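Local structure of protein yahD a copper inducible hydrolase (Lactococcus lactis subsp. lactis, 3OG9) at residues A113-N118 and A132-L138; E37-P41 and L199-L205; T5-F9 and D28-L32. The protein is a copper-inducible protein of the alpha/beta hydrolase fold, probably a hydrolase, that binds D-malate in its pocket. All coordinates share one frame; numbering follows the deposited sequence. Where two conformers were deposited one is given.

Contact 1: A113-N118 and A132-L138. With MLT (D-malate), chain C.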
ATOM      1  N   ALA A 113      -1.664   2.742  -0.041  1.00  5.06           N
ATOM      2  CA  ALA A 113      -0.433   2.409  -0.764  1.00  5.45           C
ATOM      3  C   ALA A 113       0.778   3.073  -0.072  1.00  6.86           C
ATOM      4  O   ALA A 113       1.843   2.466   0.084  1.00  6.79           O
ATOM      5  CB  ALA A 113      -0.551   2.880  -2.216  1.00  6.15           C
ATOM      6  N   ASN A 114       0.588   4.315   0.362  1.00  5.75           N
ATOM      7  CA  ASN A 114       1.624   5.104   1.032  1.00  6.28           C
ATOM      8  C   ASN A 114       2.065   4.488   2.334  1.00  6.30           C
ATOM      9  O   ASN A 114       3.273   4.457   2.649  1.00  6.07           O
ATOM     10  CB  ASN A 114       1.089   6.544   1.261  1.00  5.88           C
ATOM     11  CG  ASN A 114       0.887   7.271  -0.039  1.00  7.51           C
ATOM     12  OD1 ASN A 114       1.435   6.843  -1.047  1.00  9.94           O
ATOM     13  ND2 ASN A 114       0.120   8.380  -0.036  1.00  6.95           N
ATOM     14  N   VAL A 115       1.083   3.974   3.066  0.50  5.87           N
ATOM     15  CA  VAL A 115       1.291   3.355   4.362  0.50  5.96           C
ATOM     16  C   VAL A 115       2.014   2.018   4.214  0.50  6.65           C
ATOM     17  O   VAL A 115       2.952   1.720   4.982  0.50  6.60           O
ATOM     18  CB  VAL A 115      -0.069   3.285   5.110  0.50  5.87           C
ATOM     19  CG1 VAL A 115      -0.141   2.166   6.150  0.50  5.71           C
ATOM     20  CG2 VAL A 115      -0.340   4.646   5.747  0.50  2.71           C
ATOM     21  N   ALA A 116       1.597   1.235   3.214  1.00  6.47           N
ATOM     22  CA  ALA A 116       2.256  -0.065   2.877  1.00  7.25           C
ATOM     23  C   ALA A 116       3.737   0.142   2.510  1.00  6.98           C
ATOM     24  O   ALA A 116       4.649  -0.583   2.976  1.00  6.49           O
ATOM     25  CB  ALA A 116       1.521  -0.757   1.731  1.00  7.16           C
ATOM     26  N   LEU A 117       3.951   1.133   1.658  1.00  6.43           N
ATOM     27  CA  LEU A 117       5.281   1.479   1.180  1.00  6.71           C
ATOM     28  C   LEU A 117       6.171   1.985   2.304  1.00  6.29           C
ATOM     29  O   LEU A 117       7.349   1.636   2.398  1.00  5.90           O
ATOM     30  CB  LEU A 117       5.166   2.533   0.101  1.00  5.79           C
ATOM     31  CG  LEU A 117       4.688   2.020  -1.241  1.00  6.58           C
ATOM     32  CD1 LEU A 117       4.348   3.246  -2.108  1.00  7.05           C
ATOM     33  CD2 LEU A 117       5.748   1.122  -1.898  1.00  7.69           C
ATOM     34  N   ASN A 118       5.588   2.781   3.189  1.00  5.41           N
ATOM     35  CA  ASN A 118       6.337   3.251   4.349  1.00  6.46           C
ATOM     36  C   ASN A 118       6.707   2.126   5.339  1.00  7.06           C
ATOM     37  O   ASN A 118       7.854   2.054   5.785  1.00  6.44           O
ATOM     38  CB  ASN A 118       5.570   4.387   5.036  1.00  6.62           C
ATOM     39  CG  ASN A 118       6.379   5.039   6.154  1.00  9.61           C
ATOM     40  OD1 ASN A 118       6.272   4.645   7.312  1.00 10.59           O
ATOM     41  ND2 ASN A 118       7.191   6.034   5.802  1.00 11.89           N
ATOM     42  N   ALA A 132       1.417  -0.824  -5.492  1.00  5.33           N
ATOM     43  CA  ALA A 132       1.017   0.497  -4.943  1.00  5.11           C
ATOM     44  C   ALA A 132       0.440   1.352  -6.053  1.00  4.92           C
ATOM     45  O   ALA A 132       1.183   1.781  -6.923  1.00  7.08           O
ATOM     46  CB  ALA A 132       2.223   1.218  -4.350  1.00  3.53           C
ATOM     47  N   PHE A 133      -0.865   1.594  -6.038  1.00  5.25           N
ATOM     48  CA  PHE A 133      -1.478   2.496  -7.021  1.00  5.36           C
ATOM     49  C   PHE A 133      -1.475   3.924  -6.539  1.00  5.64           C
ATOM     50  O   PHE A 133      -2.043   4.232  -5.481  1.00  5.21           O
ATOM     51  CB  PHE A 133      -2.901   2.070  -7.357  1.00  4.27           C
ATOM     52  CG  PHE A 133      -3.013   0.659  -7.911  1.00  5.94           C
ATOM     53  CD1 PHE A 133      -2.528   0.345  -9.181  1.00  7.14           C
ATOM     54  CD2 PHE A 133      -3.642  -0.353  -7.171  1.00  4.00           C
ATOM     55  CE1 PHE A 133      -2.645  -0.983  -9.699  1.00  6.32           C
ATOM     56  CE2 PHE A 133      -3.763  -1.676  -7.686  1.00  4.24           C
ATOM     57  CZ  PHE A 133      -3.271  -1.983  -8.936  1.00  5.18           C
ATOM     58  N   HIS A 134      -0.817   4.786  -7.308  1.00  5.61           N
ATOM     59  CA  HIS A 134      -0.717   6.217  -7.010  1.00  6.38           C
ATOM     60  C   HIS A 134      -0.172   6.523  -5.617  1.00  6.37           C
ATOM     61  O   HIS A 134      -0.714   7.369  -4.873  1.00  5.39           O
ATOM     62  CB  HIS A 134      -2.061   6.910  -7.305  1.00  6.62           C
ATOM     63  CG  HIS A 134      -2.478   6.698  -8.716  1.00  6.96           C
ATOM     64  ND1 HIS A 134      -1.804   7.278  -9.766  1.00  9.51           N
ATOM     65  CD2 HIS A 134      -3.399   5.871  -9.264  1.00  6.65           C
ATOM     66  CE1 HIS A 134      -2.307   6.834 -10.906  1.00 11.05           C
ATOM     67  NE2 HIS A 134      -3.281   5.987 -10.627  1.00  9.12           N
ATOM     68  N   GLY A 135       0.934   5.845  -5.306  1.00  7.19           N
ATOM     69  CA  GLY A 135       1.652   6.046  -4.068  1.00  7.26           C
ATOM     70  C   GLY A 135       2.682   7.176  -4.161  1.00  7.83           C
ATOM     71  O   GLY A 135       2.988   7.721  -5.255  1.00  7.20           O
ATOM     72  N   MET A 136       3.254   7.506  -2.999  1.00  7.11           N
ATOM     73  CA  MET A 136       4.213   8.578  -2.891  1.00  7.57           C
ATOM     74  C   MET A 136       5.093   8.374  -1.686  1.00  7.21           C
ATOM     75  O   MET A 136       4.796   7.542  -0.834  1.00  5.78           O
ATOM     76  CB  MET A 136       3.473   9.911  -2.752  1.00  7.59           C
ATOM     77  CG  MET A 136       2.722  10.096  -1.404  1.00  8.33           C
ATOM     78  SD  MET A 136       1.539  11.451  -1.524  1.00 15.11           S
ATOM     79  CE  MET A 136       2.612  12.741  -2.041  1.00 11.06           C
ATOM     80  N   GLN A 137       6.180   9.154  -1.611  1.00  6.18           N
ATOM     81  CA  GLN A 137       6.997   9.185  -0.399  1.00  7.22           C
ATOM     82  C   GLN A 137       6.314  10.042   0.698  1.00  7.86           C
ATOM     83  O   GLN A 137       5.962  11.189   0.445  1.00  9.12           O
ATOM     84  CB  GLN A 137       8.394   9.736  -0.746  1.00  7.59           C
ATOM     85  CG  GLN A 137       9.335   9.707   0.425  1.00 10.43           C
ATOM     86  CD  GLN A 137      10.563  10.514   0.214  1.00 17.05           C
ATOM     87  OE1 GLN A 137      10.503  11.750   0.081  1.00 15.45           O
ATOM     88  NE2 GLN A 137      11.708   9.836   0.195  1.00 16.48           N
ATOM     89  N   LEU A 138       6.155   9.497   1.905  1.00  8.17           N
ATOM     90  CA  LEU A 138       5.599  10.237   3.049  1.00  9.40           C
ATOM     91  C   LEU A 138       6.660  11.012   3.876  1.00 10.63           C
ATOM     92  O   LEU A 138       6.365  12.067   4.438  1.00 10.14           O
ATOM     93  CB  LEU A 138       4.869   9.250   3.972  1.00  8.82           C
ATOM     94  CG  LEU A 138       3.658   8.593   3.314  1.00  8.48           C
ATOM     95  CD1 LEU A 138       2.989   7.733   4.332  1.00  8.52           C
ATOM     96  CD2 LEU A 138       2.696   9.686   2.762  1.00  3.41           C
TER
HETATM   97  C1  MLT C 500      -1.846  10.559   1.983  1.00 18.36           C
HETATM   98  O1  MLT C 500      -2.396  11.095   2.983  1.00 16.02           O
HETATM   99  O2  MLT C 500      -1.419   9.381   2.048  1.00 13.79           O
HETATM  100  C2  MLT C 500      -1.671  11.342   0.701  1.00 21.36           C
HETATM  101  O3  MLT C 500      -2.126  12.677   0.832  1.00 24.21           O
HETATM  102  C3  MLT C 500      -2.354  10.651  -0.480  1.00 22.27           C
HETATM  103  C4  MLT C 500      -3.860  10.625  -0.372  1.00 25.72           C
HETATM  104  O4  MLT C 500      -4.510  10.751  -1.432  1.00 28.98           O
HETATM  105  O5  MLT C 500      -4.493  10.464   0.705  1.00 22.41           O
HETATM  106  O   HOH W   1      -0.568   9.176  -2.846  1.00  7.92           O
HETATM  107  O   HOH W   2       5.430   5.924   1.307  1.00  7.93           O
HETATM  108  O   HOH W   3       7.492   6.934   2.870  1.00 11.02           O

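Contact 2: E37-P41 and L199-L205. Unlike the reference sequence in segment 199-205: Lys202 (reference Asn).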
ATOM      1  N   GLU A  37      -9.555  -9.200  -6.319  1.00  8.10           N
ATOM      2  CA  GLU A  37     -10.056 -10.396  -6.971  1.00  9.75           C
ATOM      3  C   GLU A  37      -9.703 -10.466  -8.474  1.00  9.29           C
ATOM      4  O   GLU A  37      -9.490 -11.558  -8.988  1.00  8.95           O
ATOM      5  CB  GLU A  37     -11.559 -10.562  -6.728  1.00 10.22           C
ATOM      6  CG  GLU A  37     -11.863 -11.069  -5.315  1.00 11.79           C
ATOM      7  CD  GLU A  37     -13.315 -10.869  -4.862  1.00 14.39           C
ATOM      8  OE1 GLU A  37     -13.674 -11.462  -3.811  1.00 19.61           O
ATOM      9  OE2 GLU A  37     -14.108 -10.134  -5.515  1.00 19.48           O
ATOM     10  N   MET A  38      -9.615  -9.320  -9.146  0.50  9.06           N
ATOM     11  CA  MET A  38      -9.157  -9.274 -10.551  0.50 10.08           C
ATOM     12  C   MET A  38      -7.635  -9.414 -10.688  0.50  9.01           C
ATOM     13  O   MET A  38      -7.142 -10.071 -11.614  0.50  8.43           O
ATOM     14  CB  MET A  38      -9.632  -7.989 -11.259  0.50  9.96           C
ATOM     15  CG  MET A  38     -11.127  -7.942 -11.529  0.50 11.82           C
ATOM     16  SD  MET A  38     -11.666  -6.701 -12.746  0.50 14.35           S
ATOM     17  CE  MET A  38     -10.961  -7.403 -14.239  0.50 15.14           C
ATOM     18  N   ILE A  39      -6.896  -8.808  -9.764  1.00  8.33           N
ATOM     19  CA  ILE A  39      -5.446  -8.838  -9.796  1.00  7.69           C
ATOM     20  C   ILE A  39      -4.867 -10.221  -9.457  1.00  8.16           C
ATOM     21  O   ILE A  39      -3.931 -10.697 -10.116  1.00  7.93           O
ATOM     22  CB  ILE A  39      -4.878  -7.782  -8.843  1.00  7.64           C
ATOM     23  CG1 ILE A  39      -5.242  -6.372  -9.335  1.00  6.71           C
ATOM     24  CG2 ILE A  39      -3.330  -7.923  -8.675  1.00  7.20           C
ATOM     25  CD1 ILE A  39      -4.905  -5.279  -8.316  1.00  5.66           C
ATOM     26  N   ALA A  40      -5.413 -10.841  -8.417  1.00  8.54           N
ATOM     27  CA  ALA A  40      -4.886 -12.101  -7.901  1.00  8.99           C
ATOM     28  C   ALA A  40      -6.035 -13.062  -7.647  1.00  9.44           C
ATOM     29  O   ALA A  40      -6.392 -13.285  -6.488  1.00  9.19           O
ATOM     30  CB  ALA A  40      -4.113 -11.843  -6.609  1.00  9.94           C
ATOM     31  N   PRO A  41      -6.649 -13.608  -8.722  1.00 10.11           N
ATOM     32  CA  PRO A  41      -7.809 -14.484  -8.535  1.00 10.45           C
ATOM     33  C   PRO A  41      -7.506 -15.654  -7.596  1.00 10.42           C
ATOM     34  O   PRO A  41      -6.428 -16.250  -7.703  1.00 10.37           O
ATOM     35  CB  PRO A  41      -8.092 -15.012  -9.961  1.00 10.74           C
ATOM     36  CG  PRO A  41      -7.619 -13.920 -10.851  1.00 11.22           C
ATOM     37  CD  PRO A  41      -6.339 -13.433 -10.162  1.00 10.30           C
ATOM     38  N   LEU A 199      -5.244  -3.903 -14.706  1.00  6.74           N
ATOM     39  CA  LEU A 199      -4.830  -4.984 -15.618  1.00  8.09           C
ATOM     40  C   LEU A 199      -3.300  -5.118 -15.736  1.00  7.03           C
ATOM     41  O   LEU A 199      -2.780  -6.239 -15.854  1.00  7.86           O
ATOM     42  CB  LEU A 199      -5.489  -4.843 -16.996  1.00  8.55           C
ATOM     43  CG  LEU A 199      -7.020  -4.997 -16.962  1.00 12.23           C
ATOM     44  CD1 LEU A 199      -7.597  -4.939 -18.386  1.00 18.15           C
ATOM     45  CD2 LEU A 199      -7.421  -6.313 -16.296  1.00 17.58           C
ATOM     46  N   ALA A 200      -2.595  -3.991 -15.719  1.00  6.44           N
ATOM     47  CA  ALA A 200      -1.138  -3.986 -15.769  1.00  6.68           C
ATOM     48  C   ALA A 200      -0.565  -4.715 -14.538  1.00  6.09           C
ATOM     49  O   ALA A 200       0.401  -5.502 -14.626  1.00  4.96           O
ATOM     50  CB  ALA A 200      -0.610  -2.570 -15.861  1.00  6.15           C
ATOM     51  N   ALA A 201      -1.187  -4.471 -13.381  1.00  6.06           N
ATOM     52  CA  ALA A 201      -0.747  -5.117 -12.122  1.00  5.63           C
ATOM     53  C   ALA A 201      -1.046  -6.620 -12.132  1.00  6.01           C
ATOM     54  O   ALA A 201      -0.195  -7.449 -11.741  1.00  5.24           O
ATOM     55  CB  ALA A 201      -1.425  -4.441 -10.935  1.00  4.98           C
ATOM     56  N   LYS A 202      -2.238  -6.979 -12.625  1.00  6.26           N
ATOM     57  CA  LYS A 202      -2.618  -8.381 -12.878  1.00  6.40           C
ATOM     58  C   LYS A 202      -1.577  -9.103 -13.751  1.00  6.02           C
ATOM     59  O   LYS A 202      -1.101 -10.210 -13.443  1.00  4.63           O
ATOM     60  CB  LYS A 202      -3.999  -8.416 -13.570  1.00  7.14           C
ATOM     61  CG  LYS A 202      -4.573  -9.831 -13.830  1.00  7.64           C
ATOM     62  CD  LYS A 202      -5.944  -9.747 -14.516  1.00  7.84           C
ATOM     63  CE  LYS A 202      -6.508 -11.157 -14.833  1.00 12.05           C
ATOM     64  NZ  LYS A 202      -6.810 -11.968 -13.598  1.00 14.64           N
ATOM     65  N   LYS A 203      -1.212  -8.467 -14.846  1.00  7.44           N
ATOM     66  CA  LYS A 203      -0.214  -9.045 -15.745  1.00  9.10           C
ATOM     67  C   LYS A 203       1.147  -9.163 -15.066  1.00  8.64           C
ATOM     68  O   LYS A 203       1.826 -10.202 -15.140  1.00  8.57           O
ATOM     69  CB  LYS A 203      -0.133  -8.219 -17.021  1.00  9.15           C
ATOM     70  CG  LYS A 203       0.904  -8.697 -18.049  1.00 12.66           C
ATOM     71  CD  LYS A 203       0.642  -7.943 -19.368  1.00 18.33           C
ATOM     72  CE  LYS A 203       1.900  -7.674 -20.154  1.00 23.87           C
ATOM     73  NZ  LYS A 203       2.782  -8.869 -20.180  1.00 24.21           N
ATOM     74  N   TRP A 204       1.555  -8.099 -14.396  1.00  8.80           N
ATOM     75  CA  TRP A 204       2.818  -8.097 -13.655  1.00  8.38           C
ATOM     76  C   TRP A 204       2.861  -9.211 -12.611  1.00  9.28           C
ATOM     77  O   TRP A 204       3.857  -9.941 -12.525  1.00  8.88           O
ATOM     78  CB  TRP A 204       3.012  -6.757 -12.973  1.00  8.19           C
ATOM     79  CG  TRP A 204       4.230  -6.659 -12.091  1.00  6.73           C
ATOM     80  CD1 TRP A 204       5.507  -6.398 -12.489  1.00  7.26           C
ATOM     81  CD2 TRP A 204       4.267  -6.776 -10.663  1.00  7.66           C
ATOM     82  NE1 TRP A 204       6.345  -6.334 -11.397  1.00  8.79           N
ATOM     83  CE2 TRP A 204       5.614  -6.563 -10.260  1.00  7.13           C
ATOM     84  CE3 TRP A 204       3.303  -7.038  -9.683  1.00  6.96           C
ATOM     85  CZ2 TRP A 204       6.016  -6.610  -8.928  1.00  6.46           C
ATOM     86  CZ3 TRP A 204       3.715  -7.066  -8.319  1.00  8.45           C
ATOM     87  CH2 TRP A 204       5.048  -6.827  -7.969  1.00  6.02           C
ATOM     88  N   LEU A 205       1.772  -9.391 -11.861  1.00  9.75           N
ATOM     89  CA  LEU A 205       1.740 -10.464 -10.872  1.00 10.79           C
ATOM     90  C   LEU A 205       1.921 -11.863 -11.486  1.00 12.19           C
ATOM     91  O   LEU A 205       2.656 -12.675 -10.918  1.00 11.73           O
ATOM     92  CB  LEU A 205       0.466 -10.416 -10.012  1.00 10.23           C
ATOM     93  CG  LEU A 205       0.512 -11.251  -8.725  1.00 12.92           C
ATOM     94  CD1 LEU A 205       1.612 -10.815  -7.758  1.00 11.75           C
ATOM     95  CD2 LEU A 205      -0.811 -11.156  -8.010  1.00 10.18           C
TER
HETATM   96  O   HOH W   4      -2.455 -12.092 -11.703  1.00 10.49           O

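Contact 3: T5-F9 and D28-L32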
ATOM      1  N   THR A   5     -11.524  -3.674  15.551  1.00 21.53           N
ATOM      2  CA  THR A   5     -10.988  -3.530  14.204  1.00 18.97           C
ATOM      3  C   THR A   5     -12.020  -3.822  13.137  1.00 17.16           C
ATOM      4  O   THR A   5     -12.651  -4.877  13.115  1.00 16.83           O
ATOM      5  CB  THR A   5      -9.769  -4.429  13.988  1.00 19.08           C
ATOM      6  OG1 THR A   5      -8.874  -4.260  15.098  1.00 17.79           O
ATOM      7  CG2 THR A   5      -9.036  -4.065  12.650  1.00 18.76           C
ATOM      8  N   ASP A   6     -12.163  -2.865  12.233  1.00 15.25           N
ATOM      9  CA  ASP A   6     -12.973  -3.042  11.045  1.00 14.09           C
ATOM     10  C   ASP A   6     -12.140  -3.689   9.947  1.00 13.42           C
ATOM     11  O   ASP A   6     -11.164  -3.094   9.474  1.00 11.31           O
ATOM     12  CB  ASP A   6     -13.475  -1.674  10.614  1.00 14.42           C
ATOM     13  CG  ASP A   6     -14.383  -1.058  11.663  1.00 16.74           C
ATOM     14  OD1 ASP A   6     -15.388  -1.719  11.956  1.00 17.94           O
ATOM     15  OD2 ASP A   6     -14.064   0.037  12.209  1.00 20.38           O
ATOM     16  N   TYR A   7     -12.500  -4.916   9.579  1.00 12.32           N
ATOM     17  CA  TYR A   7     -11.737  -5.654   8.547  1.00 11.96           C
ATOM     18  C   TYR A   7     -12.612  -6.658   7.797  1.00 11.98           C
ATOM     19  O   TYR A   7     -13.663  -7.062   8.295  1.00 11.64           O
ATOM     20  CB  TYR A   7     -10.472  -6.297   9.137  1.00 11.93           C
ATOM     21  CG  TYR A   7     -10.670  -7.624   9.836  1.00 12.80           C
ATOM     22  CD1 TYR A   7     -10.475  -8.822   9.156  1.00 10.93           C
ATOM     23  CD2 TYR A   7     -11.072  -7.676  11.184  1.00 10.57           C
ATOM     24  CE1 TYR A   7     -10.671 -10.067   9.804  1.00 12.96           C
ATOM     25  CE2 TYR A   7     -11.272  -8.890  11.828  1.00 13.39           C
ATOM     26  CZ  TYR A   7     -11.055 -10.075  11.150  1.00 12.84           C
ATOM     27  OH  TYR A   7     -11.245 -11.274  11.808  1.00 15.06           O
ATOM     28  N   VAL A   8     -12.201  -7.027   6.579  1.00 11.88           N
ATOM     29  CA  VAL A   8     -12.785  -8.166   5.839  1.00 11.57           C
ATOM     30  C   VAL A   8     -11.734  -9.258   5.697  1.00 12.17           C
ATOM     31  O   VAL A   8     -10.572  -8.967   5.357  1.00 11.79           O
ATOM     32  CB  VAL A   8     -13.187  -7.724   4.394  1.00 12.02           C
ATOM     33  CG1 VAL A   8     -13.602  -8.930   3.511  1.00 14.21           C
ATOM     34  CG2 VAL A   8     -14.277  -6.732   4.440  1.00 12.20           C
ATOM     35  N   PHE A   9     -12.131 -10.508   5.920  1.00 11.02           N
ATOM     36  CA  PHE A   9     -11.311 -11.647   5.494  1.00 12.05           C
ATOM     37  C   PHE A   9     -12.116 -12.534   4.528  1.00 13.03           C
ATOM     38  O   PHE A   9     -13.278 -12.826   4.788  1.00 11.78           O
ATOM     39  CB  PHE A   9     -10.782 -12.446   6.680  1.00 11.16           C
ATOM     40  CG  PHE A   9     -10.108 -13.729   6.267  1.00 11.05           C
ATOM     41  CD1 PHE A   9      -8.870 -13.699   5.639  1.00 13.90           C
ATOM     42  CD2 PHE A   9     -10.746 -14.941   6.420  1.00 11.85           C
ATOM     43  CE1 PHE A   9      -8.255 -14.864   5.215  1.00 12.93           C
ATOM     44  CE2 PHE A   9     -10.134 -16.107   6.000  1.00 12.72           C
ATOM     45  CZ  PHE A   9      -8.894 -16.063   5.388  1.00 10.70           C
ATOM     46  N   ASP A  28     -12.913   2.347   2.484  1.00  8.04           N
ATOM     47  CA  ASP A  28     -13.077   1.470   3.626  1.00  8.10           C
ATOM     48  C   ASP A  28     -12.566   0.064   3.301  1.00  7.97           C
ATOM     49  O   ASP A  28     -12.022  -0.172   2.231  1.00  6.42           O
ATOM     50  CB  ASP A  28     -14.546   1.459   4.110  1.00  8.64           C
ATOM     51  CG  ASP A  28     -15.504   0.832   3.100  1.00  9.94           C
ATOM     52  OD1 ASP A  28     -15.087   0.024   2.220  1.00  8.39           O
ATOM     53  OD2 ASP A  28     -16.716   1.137   3.202  1.00  9.66           O
ATOM     54  N   GLU A  29     -12.789  -0.867   4.220  1.00  7.52           N
ATOM     55  CA  GLU A  29     -12.284  -2.235   4.066  1.00  8.08           C
ATOM     56  C   GLU A  29     -12.845  -2.996   2.841  1.00  8.31           C
ATOM     57  O   GLU A  29     -12.258  -3.997   2.427  1.00  7.62           O
ATOM     58  CB  GLU A  29     -12.434  -3.042   5.377  1.00  8.97           C
ATOM     59  CG  GLU A  29     -13.842  -3.330   5.802  1.00  9.36           C
ATOM     60  CD  GLU A  29     -14.498  -2.186   6.546  1.00 13.21           C
ATOM     61  OE1 GLU A  29     -14.042  -1.011   6.449  1.00 13.01           O
ATOM     62  OE2 GLU A  29     -15.519  -2.461   7.218  1.00 13.34           O
ATOM     63  N   HIS A  30     -13.969  -2.527   2.284  1.00  7.79           N
ATOM     64  CA  HIS A  30     -14.551  -3.148   1.090  1.00  8.35           C
ATOM     65  C   HIS A  30     -14.102  -2.553  -0.245  1.00  8.39           C
ATOM     66  O   HIS A  30     -14.331  -3.148  -1.293  1.00  9.66           O
ATOM     67  CB  HIS A  30     -16.091  -3.130   1.170  1.00  8.84           C
ATOM     68  CG  HIS A  30     -16.630  -3.981   2.270  1.00 11.19           C
ATOM     69  ND1 HIS A  30     -16.981  -3.470   3.498  1.00 14.30           N
ATOM     70  CD2 HIS A  30     -16.856  -5.312   2.331  1.00 12.07           C
ATOM     71  CE1 HIS A  30     -17.425  -4.446   4.267  1.00 14.87           C
ATOM     72  NE2 HIS A  30     -17.359  -5.573   3.581  1.00 16.53           N
ATOM     73  N   GLN A  31     -13.477  -1.382  -0.205  1.00  7.43           N
ATOM     74  CA  GLN A  31     -13.165  -0.628  -1.412  1.00  6.80           C
ATOM     75  C   GLN A  31     -12.431  -1.478  -2.471  1.00  6.98           C
ATOM     76  O   GLN A  31     -12.773  -1.442  -3.638  1.00  7.05           O
ATOM     77  CB  GLN A  31     -12.289   0.587  -1.053  1.00  6.57           C
ATOM     78  CG  GLN A  31     -11.921   1.434  -2.297  1.00  5.57           C
ATOM     79  CD  GLN A  31     -11.059   2.614  -1.981  1.00  7.99           C
ATOM     80  OE1 GLN A  31      -9.930   2.462  -1.499  1.00  7.68           O
ATOM     81  NE2 GLN A  31     -11.572   3.827  -2.283  1.00  6.56           N
ATOM     82  N   LEU A  32     -11.402  -2.214  -2.048  1.00  6.92           N
ATOM     83  CA  LEU A  32     -10.464  -2.824  -3.015  1.00  6.21           C
ATOM     84  C   LEU A  32     -10.735  -4.285  -3.282  1.00  6.39           C
ATOM     85  O   LEU A  32     -10.021  -4.918  -4.060  1.00  6.20           O
ATOM     86  CB  LEU A  32      -9.005  -2.621  -2.556  1.00  5.93           C
ATOM     87  CG  LEU A  32      -8.531  -1.152  -2.654  1.00  5.95           C
ATOM     88  CD1 LEU A  32      -7.122  -0.963  -2.103  1.00  8.00           C
ATOM     89  CD2 LEU A  32      -8.624  -0.630  -4.088  1.00  6.49           C
TER

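Contact 1: A113-N118 and A132-L138
Ala113 and Ala132 approach to 4.8 Å between their CA atoms where helix 111-121 passes the end of strand 129-133, and the chain then runs on along the helix as a loop, with Gly135 CA 5.2 Å from Asn114 CA. Small residues allow this closeness: the two alanine methyls touch, Leu117 CD1 leans on Ala132 CB, and the lack of a side chain at Gly135 leaves room for Leu117 CD1. This is the beta-alpha-beta unit of strand 105-109, helix 111-121 and strand 129-133, with Ser110 at the bend between the first strand and the helix, on what looks like the nucleophile elbow of alpha/beta hydrolases. Asn114, one turn into the helix, links loop and ligand through its two amide ends. Its OD1 accepts from Met136 N at 2.7 Å, the donor tilted 32° from the carbonyl plane, while ND2 gives a nearly straight bond (165°) to malate O2 at 2.8 Å. ND2 also donates to a water that bonds His134 O. With CG anti to the carbonyl carbon (chi1 -67°), the amide reaches toward Met136, whose CG lies 3.4 Å from Asn114 ND2 and whose SD approaches malate C2. Leu138 presses both methyls against Asn114 CB, an apolar support for a polar head. A leucine in place of Asn114 would probably cost Met136 N its acceptor and malate O2 this one donor, removing one tie between loop and helix, though Thr25, Arg59 and Asn111 also bond the malate. Farther along, a water joins Asn114 O to Met136 O.

Contact 2: E37-P41 and L199-L205
Lys202 NZ donates to Met38 O at 2.8 Å, meeting the carbonyl nearly end-on with a C=O...N angle of 162°. The lysine, an asparagine in the reference sequence, has the length for this: its chain is extended from CG, anti to the backbone N (chi1 -177°), as far as CE, and bends only at the last torsion (65°) to turn NZ onto the carbonyl. On the way its methylenes run close by Met38 O, and Pro41 CG lies 3.5 Å from Lys202 NZ, the ring set across the lysine chain. A water donates to both Ile39 O, at 2.6 Å, and Lys202 O, joining the backbones where the helix 33-39 gives out. Toward the sheet lies an apolar layer. Leu205 CD2 packs against Ala40 CB at 3.7 Å and against Ile39 CG2, the two larger side chains crossing at about a right angle, while Ile39 CD1 reaches Ala201 CB. A branched residue suits Ile39, which also touches Ile107, Ile131 and Phe133 of the sheet. At the exposed border Met38 CE meets Leu199 CD2. The end of helix 33-39 meeting the flank of C-terminal helix 195-208 on one face of the central sheet is an arrangement of the three-layer alpha/beta hydrolase fold.

Contact 3: T5-F9 and D28-L32
Asp28 opens a type I beta turn that brings Glu29 and His30 against Val8 and its neighbours on strand 7-10. Its OD1 accepts from His30 N at 2.8 Å, the donor standing above the carboxylate plane; this Asx turn, together with the backbone bond from Gln31 N to Asp28 O, fixes the chain so that the next two side chains can meet the strand. Glu29 follows, its CG placed between backbone N and carbonyl carbon (chi1 67°) and the chain folded again at chi2 (-82°). The methylene part thus lies along the strand, CG 3.7 Å from Val8 CG2 and 4.1 Å from Tyr7 C. The carboxylate goes on past Asp6 CB, which is 4.0 Å from Glu29 OE2, and its OE1 forms a salt bridge with Arg49, outside both segments. Strand 7-10 is an outermost strand of the alpha/beta hydrolase sheet, antiparallel to 45-48, and the turn belongs to the loop between strand 19-22 and helix 33-39. Next comes His30: Val8 CG2 lies over one face of its ring, offset toward the rim, a CH-pi contact 3.7 Å from methyl carbon to ring centroid. A short apolar valine suits the place, its CG2 touching both the His30 ring and the Glu29 chain; beta-branched residues also fit a strand.

How the contacts relate
Phe133 ties contact 1 to contact 2: its ring leaves the strand end of contact 1 and its CZ lies 3.7 Å from both Ala201 CB and Ile39 CD1 of contact 2, although the two centres are 18 Å apart. Contact 1, nested in the long loop that contact 2 closes, is the one that reaches the malate pocket, through Asn114 and Met136; contacts 2 and 3 lie away from that site. Contact 3 closes earlier in the chain and touches neither of the others, its nearest atoms being about 6 Å from contact 1 and about 5 Å from contact 2. Contacts 1 and 3 nevertheless reach the same sheet, at an inner strand and an outermost one.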